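Local coordinates for hypothetical protein UNP Q5LQD5_SILPO (Silicibacter pomeroyi, PDB 2IMH) that is of unknown function but belongs to the DUF1028 family, its chain building two antiparallel sheets that pack face to face with helices on their outer sides, at residues 80-85 / 99-104; 42-47 / 84-89; 162-167 / 182-187. All coordinates share one frame; numbering follows the deposited sequence.

Contact 1: 80-85 / 99-104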
loop_
_atom_site.group_PDB
_atom_site.type_symbol
_atom_site.label_atom_id
_atom_site.label_comp_id
_atom_site.label_asym_id
_atom_site.label_seq_id
_atom_site.Cartn_x
_atom_site.Cartn_y
_atom_site.Cartn_z
ATOM N N GLY A 80 18.252 15.559 -3.466
ATOM C CA GLY A 80 17.589 15.100 -4.667
ATOM C C GLY A 80 16.091 14.994 -4.520
ATOM O O GLY A 80 15.435 14.402 -5.362
ATOM N N ARG A 81 15.548 15.578 -3.453
ATOM C CA ARG A 81 14.123 15.438 -3.124
ATOM C C ARG A 81 13.145 15.796 -4.250
ATOM O O ARG A 81 12.053 15.227 -4.343
ATOM C CB ARG A 81 13.782 16.253 -1.860
ATOM C CG ARG A 81 13.736 17.772 -2.075
ATOM C CD ARG A 81 13.680 18.564 -0.753
ATOM N NE ARG A 81 14.964 18.564 -0.059
ATOM C CZ ARG A 81 15.980 19.384 -0.330
ATOM N NH1 ARG A 81 15.881 20.303 -1.282
ATOM N NH2 ARG A 81 17.106 19.279 0.359
ATOM N N ALA A 82 13.517 16.755 -5.102
ATOM C CA ALA A 82 12.601 17.204 -6.153
ATOM C C ALA A 82 12.205 16.074 -7.111
ATOM O O ALA A 82 11.180 16.156 -7.789
ATOM C CB ALA A 82 13.226 18.370 -6.936
ATOM N N TYR A 83 13.030 15.028 -7.166
ATOM C CA TYR A 83 12.815 13.917 -8.095
ATOM C C TYR A 83 12.054 12.738 -7.496
ATOM O O TYR A 83 12.031 11.646 -8.070
ATOM C CB TYR A 83 14.143 13.439 -8.657
ATOM C CG TYR A 83 14.717 14.437 -9.631
ATOM C CD1 TYR A 83 14.533 14.281 -11.003
ATOM C CD2 TYR A 83 15.400 15.562 -9.172
ATOM C CE1 TYR A 83 15.043 15.220 -11.905
ATOM C CE2 TYR A 83 15.908 16.503 -10.055
ATOM C CZ TYR A 83 15.729 16.323 -11.419
ATOM O OH TYR A 83 16.237 17.254 -12.307
ATOM N N ARG A 84 11.416 12.954 -6.349
ATOM C CA ARG A 84 10.706 11.830 -5.716
ATOM C C ARG A 84 9.487 12.283 -4.932
ATOM O O ARG A 84 9.206 13.486 -4.839
ATOM C CB ARG A 84 11.648 10.931 -4.891
ATOM C CG ARG A 84 13.044 11.520 -4.601
ATOM C CD ARG A 84 13.899 10.583 -3.757
ATOM N NE ARG A 84 15.254 11.116 -3.569
ATOM C CZ ARG A 84 16.208 11.074 -4.500
ATOM N NH1 ARG A 84 15.977 10.507 -5.686
ATOM N NH2 ARG A 84 17.396 11.593 -4.240
ATOM N N GLN A 85 8.754 11.311 -4.392
ATOM C CA GLN A 85 7.435 11.552 -3.844
ATOM C C GLN A 85 7.247 10.556 -2.694
ATOM O O GLN A 85 7.651 9.403 -2.814
ATOM C CB GLN A 85 6.379 11.314 -4.925
ATOM C CG GLN A 85 4.948 11.522 -4.459
ATOM C CD GLN A 85 3.941 11.426 -5.592
ATOM O OE1 GLN A 85 3.981 10.504 -6.406
ATOM N NE2 GLN A 85 3.012 12.382 -5.633
ATOM N N THR A 99 5.480 15.941 -2.560
ATOM C CA THR A 99 5.580 15.690 -3.995
ATOM C C THR A 99 6.650 16.604 -4.606
ATOM O O THR A 99 6.463 17.820 -4.679
ATOM C CB THR A 99 4.210 15.858 -4.710
ATOM O OG1 THR A 99 3.261 14.917 -4.182
ATOM C CG2 THR A 99 4.347 15.632 -6.224
ATOM N N GLY A 100 7.764 16.010 -5.029
ATOM C CA GLY A 100 8.870 16.784 -5.619
ATOM C C GLY A 100 8.440 17.457 -6.913
ATOM O O GLY A 100 7.584 16.937 -7.658
ATOM N N SER A 101 9.037 18.616 -7.187
ATOM C CA SER A 101 8.625 19.424 -8.328
ATOM C C SER A 101 9.069 18.813 -9.666
ATOM O O SER A 101 8.530 19.164 -10.720
ATOM C CB SER A 101 9.190 20.836 -8.187
ATOM O OG SER A 101 10.597 20.778 -8.138
ATOM N N GLU A 102 10.047 17.908 -9.631
ATOM C CA GLU A 102 10.589 17.336 -10.876
ATOM C C GLU A 102 9.984 15.979 -11.258
ATOM O O GLU A 102 10.338 15.405 -12.293
ATOM C CB GLU A 102 12.113 17.275 -10.844
ATOM C CG GLU A 102 12.793 18.647 -10.721
ATOM C CD GLU A 102 12.414 19.594 -11.853
ATOM O OE1 GLU A 102 12.486 19.183 -13.038
ATOM O OE2 GLU A 102 12.021 20.740 -11.543
ATOM N N ASN A 103 9.055 15.484 -10.444
ATOM C CA ASN A 103 8.223 14.362 -10.877
ATOM C C ASN A 103 7.386 14.792 -12.080
ATOM O O ASN A 103 7.088 15.983 -12.237
ATOM C CB ASN A 103 7.289 13.914 -9.755
ATOM C CG ASN A 103 8.037 13.387 -8.557
ATOM O OD1 ASN A 103 8.674 12.331 -8.621
ATOM N ND2 ASN A 103 7.983 14.126 -7.459
ATOM N N GLN A 104 6.975 13.841 -12.906
ATOM C CA GLN A 104 6.188 14.180 -14.092
ATOM C C GLN A 104 4.741 14.531 -13.764
ATOM O O GLN A 104 4.117 13.898 -12.911
ATOM C CB GLN A 104 6.235 13.037 -15.103
ATOM C CG GLN A 104 7.640 12.742 -15.637
ATOM C CD GLN A 104 8.118 13.767 -16.665
ATOM O OE1 GLN A 104 7.310 14.421 -17.349
ATOM N NE2 GLN A 104 9.443 13.916 -16.777
#

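Contact 2: 42-47 / 84-89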
loop_
_atom_site.group_PDB
_atom_site.type_symbol
_atom_site.label_atom_id
_atom_site.label_comp_id
_atom_site.label_asym_id
_atom_site.label_seq_id
_atom_site.Cartn_x
_atom_site.Cartn_y
_atom_site.Cartn_z
ATOM N N SER A 42 3.941 3.390 4.506
ATOM C CA SER A 42 4.563 4.385 3.636
ATOM C C SER A 42 4.500 3.972 2.169
ATOM O O SER A 42 4.469 2.782 1.851
ATOM C CB SER A 42 6.015 4.643 4.044
ATOM O OG SER A 42 6.815 3.493 3.884
ATOM N N ALA A 43 4.475 4.977 1.292
ATOM C CA ALA A 43 4.513 4.749 -0.154
ATOM C C ALA A 43 5.612 5.654 -0.660
ATOM O O ALA A 43 5.468 6.873 -0.589
ATOM C CB ALA A 43 3.157 5.135 -0.797
ATOM N N SER A 44 6.711 5.070 -1.135
ATOM C CA SER A 44 7.843 5.878 -1.598
ATOM C C SER A 44 7.987 5.660 -3.098
ATOM O O SER A 44 8.189 4.531 -3.547
ATOM C CB SER A 44 9.112 5.492 -0.835
ATOM O OG SER A 44 10.254 6.213 -1.309
ATOM N N GLN A 45 7.874 6.740 -3.872
ATOM C CA GLN A 45 7.731 6.605 -5.327
ATOM C C GLN A 45 8.313 7.836 -6.021
ATOM O O GLN A 45 9.145 8.553 -5.432
ATOM C CB GLN A 45 6.246 6.396 -5.691
ATOM C CG GLN A 45 5.323 7.490 -5.175
ATOM C CD GLN A 45 3.868 7.040 -5.034
ATOM O OE1 GLN A 45 3.599 5.955 -4.518
ATOM N NE2 GLN A 45 2.925 7.887 -5.480
ATOM N N GLY A 46 7.869 8.074 -7.252
ATOM C CA GLY A 46 8.325 9.246 -8.020
ATOM C C GLY A 46 9.346 8.894 -9.086
ATOM O O GLY A 46 9.595 7.710 -9.368
ATOM N N ALA A 47 9.948 9.928 -9.675
ATOM C CA ALA A 47 10.800 9.758 -10.849
ATOM C C ALA A 47 12.050 8.956 -10.549
ATOM O O ALA A 47 12.465 8.106 -11.364
ATOM C CB ALA A 47 11.156 11.129 -11.445
ATOM N N ARG A 84 11.416 12.954 -6.349
ATOM C CA ARG A 84 10.706 11.830 -5.716
ATOM C C ARG A 84 9.487 12.283 -4.932
ATOM O O ARG A 84 9.206 13.486 -4.839
ATOM C CB ARG A 84 11.648 10.931 -4.891
ATOM C CG ARG A 84 13.044 11.520 -4.601
ATOM C CD ARG A 84 13.899 10.583 -3.757
ATOM N NE ARG A 84 15.254 11.116 -3.569
ATOM C CZ ARG A 84 16.208 11.074 -4.500
ATOM N NH1 ARG A 84 15.977 10.507 -5.686
ATOM N NH2 ARG A 84 17.396 11.593 -4.240
ATOM N N GLN A 85 8.754 11.311 -4.392
ATOM C CA GLN A 85 7.435 11.552 -3.844
ATOM C C GLN A 85 7.247 10.556 -2.694
ATOM O O GLN A 85 7.651 9.403 -2.814
ATOM C CB GLN A 85 6.379 11.314 -4.925
ATOM C CG GLN A 85 4.948 11.522 -4.459
ATOM C CD GLN A 85 3.941 11.426 -5.592
ATOM O OE1 GLN A 85 3.981 10.504 -6.406
ATOM N NE2 GLN A 85 3.012 12.382 -5.633
ATOM N N LEU A 86 6.671 11.018 -1.592
ATOM C CA LEU A 86 6.567 10.205 -0.383
ATOM C C LEU A 86 5.245 10.442 0.326
ATOM O O LEU A 86 4.788 11.580 0.457
ATOM C CB LEU A 86 7.720 10.552 0.582
ATOM C CG LEU A 86 7.785 9.735 1.887
ATOM C CD1 LEU A 86 8.034 8.255 1.572
ATOM C CD2 LEU A 86 8.861 10.277 2.836
ATOM N N ALA A 87 4.626 9.360 0.781
ATOM C CA ALA A 87 3.397 9.474 1.546
ATOM C C ALA A 87 3.539 8.553 2.740
ATOM O O ALA A 87 4.173 7.490 2.656
ATOM C CB ALA A 87 2.208 9.058 0.714
ATOM N N ALA A 88 2.987 8.965 3.867
ATOM C CA ALA A 88 3.116 8.162 5.082
ATOM C C ALA A 88 1.874 8.326 5.908
ATOM O O ALA A 88 1.293 9.413 5.950
ATOM C CB ALA A 88 4.326 8.602 5.902
HETATM N N MSE A 89 1.490 7.263 6.610
HETATM C CA MSE A 89 0.281 7.301 7.411
HETATM C C MSE A 89 0.568 6.616 8.737
HETATM O O MSE A 89 1.235 5.590 8.754
HETATM C CB MSE A 89 -0.860 6.556 6.682
HETATM C CG MSE A 89 -2.165 6.548 7.447
HETATM SE SE MSE A 89 -3.301 5.042 6.909
HETATM C CE MSE A 89 -2.275 3.592 7.724
#

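Contact 3: 162-167 / 182-187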
loop_
_atom_site.group_PDB
_atom_site.type_symbol
_atom_site.label_atom_id
_atom_site.label_comp_id
_atom_site.label_asym_id
_atom_site.label_seq_id
_atom_site.Cartn_x
_atom_site.Cartn_y
_atom_site.Cartn_z
ATOM N N GLY A 162 -0.770 2.546 -19.897
ATOM C CA GLY A 162 -1.068 1.197 -19.419
ATOM C C GLY A 162 -0.276 0.902 -18.151
ATOM O O GLY A 162 0.692 1.590 -17.834
ATOM N N LEU A 163 -0.701 -0.111 -17.411
ATOM C CA LEU A 163 -0.001 -0.516 -16.209
ATOM C C LEU A 163 0.692 -1.857 -16.439
ATOM O O LEU A 163 0.172 -2.692 -17.182
ATOM C CB LEU A 163 -0.999 -0.651 -15.055
ATOM C CG LEU A 163 -1.720 0.636 -14.623
ATOM C CD1 LEU A 163 -2.884 0.337 -13.692
ATOM C CD2 LEU A 163 -0.755 1.607 -13.963
ATOM N N LEU A 164 1.838 -2.059 -15.786
ATOM C CA LEU A 164 2.582 -3.313 -15.903
ATOM C C LEU A 164 2.737 -4.054 -14.572
ATOM O O LEU A 164 3.036 -5.259 -14.571
ATOM C CB LEU A 164 3.971 -3.094 -16.524
ATOM C CG LEU A 164 4.035 -2.653 -17.988
ATOM C CD1 LEU A 164 5.510 -2.509 -18.388
ATOM C CD2 LEU A 164 3.271 -3.656 -18.887
ATOM N N SER A 165 2.546 -3.355 -13.450
ATOM C CA SER A 165 2.633 -4.028 -12.130
ATOM C C SER A 165 1.634 -3.470 -11.125
ATOM O O SER A 165 1.199 -2.314 -11.222
ATOM C CB SER A 165 4.060 -3.976 -11.581
ATOM O OG SER A 165 4.452 -2.644 -11.221
ATOM N N ALA A 166 1.263 -4.296 -10.159
ATOM C CA ALA A 166 0.332 -3.893 -9.111
ATOM C C ALA A 166 0.689 -4.672 -7.859
ATOM O O ALA A 166 1.274 -5.761 -7.941
ATOM C CB ALA A 166 -1.120 -4.196 -9.524
ATOM N N ALA A 167 0.358 -4.108 -6.696
ATOM C CA ALA A 167 0.610 -4.788 -5.435
ATOM C C ALA A 167 -0.316 -4.319 -4.329
ATOM O O ALA A 167 -0.899 -3.223 -4.398
ATOM C CB ALA A 167 2.044 -4.583 -5.003
ATOM N N ILE A 182 2.090 -8.500 -8.170
ATOM C CA ILE A 182 2.199 -8.787 -9.596
ATOM C C ILE A 182 3.299 -7.874 -10.111
ATOM O O ILE A 182 3.084 -6.672 -10.288
ATOM C CB ILE A 182 0.866 -8.492 -10.344
ATOM C CG1 ILE A 182 -0.325 -9.236 -9.693
ATOM C CG2 ILE A 182 0.992 -8.835 -11.833
ATOM C CD1 ILE A 182 -0.215 -10.758 -9.698
ATOM N N ASP A 183 4.497 -8.426 -10.299
ATOM C CA ASP A 183 5.660 -7.578 -10.611
ATOM C C ASP A 183 5.749 -7.258 -12.101
ATOM O O ASP A 183 6.435 -6.305 -12.506
ATOM C CB ASP A 183 6.955 -8.247 -10.136
ATOM C CG ASP A 183 7.211 -8.051 -8.643
ATOM O OD1 ASP A 183 6.417 -7.360 -7.949
ATOM O OD2 ASP A 183 8.215 -8.627 -8.161
ATOM N N TYR A 184 5.063 -8.061 -12.908
ATOM C CA TYR A 184 4.897 -7.782 -14.340
ATOM C C TYR A 184 3.688 -8.536 -14.882
ATOM O O TYR A 184 3.516 -9.741 -14.630
ATOM C CB TYR A 184 6.153 -8.170 -15.139
ATOM C CG TYR A 184 5.890 -8.160 -16.631
ATOM C CD1 TYR A 184 5.884 -6.960 -17.349
ATOM C CD2 TYR A 184 5.603 -9.350 -17.317
ATOM C CE1 TYR A 184 5.625 -6.943 -18.716
ATOM C CE2 TYR A 184 5.335 -9.343 -18.693
ATOM C CZ TYR A 184 5.345 -8.135 -19.377
ATOM O OH TYR A 184 5.088 -8.108 -20.739
ATOM N N HIS A 185 2.840 -7.824 -15.613
ATOM C CA HIS A 185 1.791 -8.463 -16.411
ATOM C C HIS A 185 1.640 -7.606 -17.655
ATOM O O HIS A 185 1.615 -6.383 -17.534
ATOM C CB HIS A 185 0.461 -8.536 -15.642
ATOM C CG HIS A 185 -0.580 -9.381 -16.313
ATOM N ND1 HIS A 185 -1.378 -8.915 -17.338
ATOM C CD2 HIS A 185 -0.957 -10.666 -16.094
ATOM C CE1 HIS A 185 -2.202 -9.878 -17.721
ATOM N NE2 HIS A 185 -1.962 -10.954 -16.987
ATOM N N PRO A 186 1.569 -8.238 -18.849
ATOM C CA PRO A 186 1.596 -7.495 -20.118
ATOM C C PRO A 186 0.413 -6.551 -20.352
ATOM O O PRO A 186 0.563 -5.540 -21.068
ATOM C CB PRO A 186 1.639 -8.608 -21.185
ATOM C CG PRO A 186 1.075 -9.806 -20.521
ATOM C CD PRO A 186 1.483 -9.692 -19.067
ATOM N N ASP A 187 -0.743 -6.821 -19.743
ATOM C CA ASP A 187 -1.911 -5.989 -20.054
ATOM C C ASP A 187 -2.877 -5.694 -18.914
ATOM O O ASP A 187 -3.670 -4.773 -19.034
ATOM C CB ASP A 187 -2.691 -6.621 -21.201
ATOM C CG ASP A 187 -3.163 -7.993 -20.856
ATOM O OD1 ASP A 187 -4.183 -8.089 -20.141
ATOM O OD2 ASP A 187 -2.498 -8.976 -21.271
HETATM O O HOH W 1 0.095 -2.967 -19.834
HETATM O O HOH W 2 -2.632 -2.310 -18.299
HETATM O O HOH W 3 4.417 -5.512 -7.646
#

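Contact 1: 80-85 / 99-104
The carbonyl of Arg84 is gripped twice by the segment opposite. Gly100 N donates to Arg84 O at 2.9 Å, nearly along the C=O axis, while Asn103 ND2 reaches the same oxygen at 3.0 Å from above the carbonyl plane, 71° out of it. The Asn103 bond is nonetheless nearly straight, and Arg84 O lies in the plane of the Asn103 amide. With CG beside its own backbone N (chi1 -64°), Asn103 turns its amide back over the 99-104 loop, where ND2 also donates to Gly100 O at 2.8 Å. Its OD1 faces the other way and accepts from Ala47 N, so both ends of the buried amide are engaged and its rotation is fixed. Gln85, fully extended, brings NE2 alongside Thr99 and donates to OG1 at 2.9 Å; the same NE2 has a second acceptor in Gly119 O, and Gln85 OE1 takes bonds from Gln45 and Asn120. These residues mark the end of the antiparallel pairing of strands 85-90 and 95-99: Gln85 and Thr99 form a non-hydrogen-bonded pair, after which residues 100-103 fold into a type I beta turn. The short 3-10 segment 81-82 sits against that turn. Ala82 O accepts from Glu102 N at 2.8 Å, and Gly100 CA presses on the same oxygen in a CA-H...O contact. Farther out, the aliphatic part of Glu102 covers Tyr83 in a CH-pi contact, CB standing 3.6 Å from the ring centroid and only 8° off its normal. The two side chains run side by side in the same direction, with CG over the CE2-CZ side of the ring, and Glu102 CG also meets Ala82 CB at 3.8 Å.

Contact 2: 42-47 / 84-89
Gln45 and Gln85 meet amide to amide on one face of a regular antiparallel strand pair. Gln45 holds CG between its backbone N and carbonyl carbon (chi1 56°) and then extends, which swings NE2 across to Gln85 OE1 at 3.0 Å. The amide planes stand 72° apart: the acceptor lies in the plane of the Gln45 amide, yet the donor comes from well above the Gln85 carbonyl plane. Gln45 CG also rests 3.5 Å from Gln85 OE1. In the backbone the two bond both ways, Gln45 N to Gln85 O at 2.9 Å and Gln85 N to Gln45 O at 3.0 Å; Ala43 and Ala87 exchange a further pair, their methyls sharing the glutamine face. On the reverse face Leu86, with CG anti to its backbone N (chi1 -178°), leans CD1 over the neighbouring strand, 3.8 Å from Ser44 CB and 3.6 Å from Ala43 O. Ser44 OG is directed to Ser50 O, and Ser42 OG to Gly54 O at helix 51-62. Strand pairing ends at Gly46, whose positive phi suits glycine, its CA still beside Arg84 CA.

The two faces therefore differ in chemistry. Toward strands 4-11 and 115-120, beside the alanines, the buried amides share one bond, their other polar atoms met by Ser6, Thr99, Gly119 and Asn120; toward the helices Leu86 and Ser44 pack on Trp53, the serine hydroxyls spent on main-chain carbonyls.

Contact 3: 162-167 / 182-187
Ile182 closes the ladder with Ala166 as an antiparallel hydrogen-bonded pair: Ile182 N donates to Ala166 O at 2.9 Å, and Ala166 N returns a bond to Ile182 O at 3.0 Å, lying in its carbonyl plane. Ile182 O is only 3.1 Å from Ser165 CB. At Asp183 the pairing slips out of step. Asp183 OD2 forms a salt bridge with Arg181, and a water 2.7 Å from Asp183 OD1 sits within hydrogen-bonding reach of Ala166 O. On its other edge the partner stretch has a classic beta bulge, Leu164 and Ser165 both facing Thr23. Tyr184 sets its CA 3.1 Å from Leu164 O in a CA-H...O contact; with CG anti to the backbone N (chi1 168°), its ring comes round so that CE1 meets Leu164 CD2 obliquely at 4.0 Å. His185 N then donates to Leu164 O at 2.8 Å, while Leu164 CD2 lies 3.5 Å from His185 O. The imidazole turns away, with Pro186 CD over one face, toward its rim, and its ND1 accepts from the backbone N of Asp187 and of Asn188. From Pro186 onward waters take over most of the linkage: one bridges Pro186 O and Leu163 O, and another accepts from Leu163 N and lies next to Asp187 O. The segment leaves the sheet edge for helix 189-200, whose Ala192 touches both Ile182 and His185 and whose first turns receive Leu163; on the other side, strand 16-23 pairs with 165-172, and Ser165 OG reaches Ser25 O and, at the start of helix 28-32, Val28 N.

Contacts 1 and 2 belong to the four-stranded sheet and share Arg84 and Gln85, so strand 85-90 is flanked by 95-99 in one and 40-45 in the other. Their centres lie about 10 Å apart, and the two touch through Asn103 and Ala47. Contact 3 comes later in the chain, at the edge of the six-stranded sheet; its centre lies about 19 Å from that of contact 2 and about 23 Å from that of contact 1, and it touches neither. Together they sample both sheets of a layered alpha-beta-beta-alpha architecture, in which the glutamine face of contact 2 looks onto strands of the larger sheet.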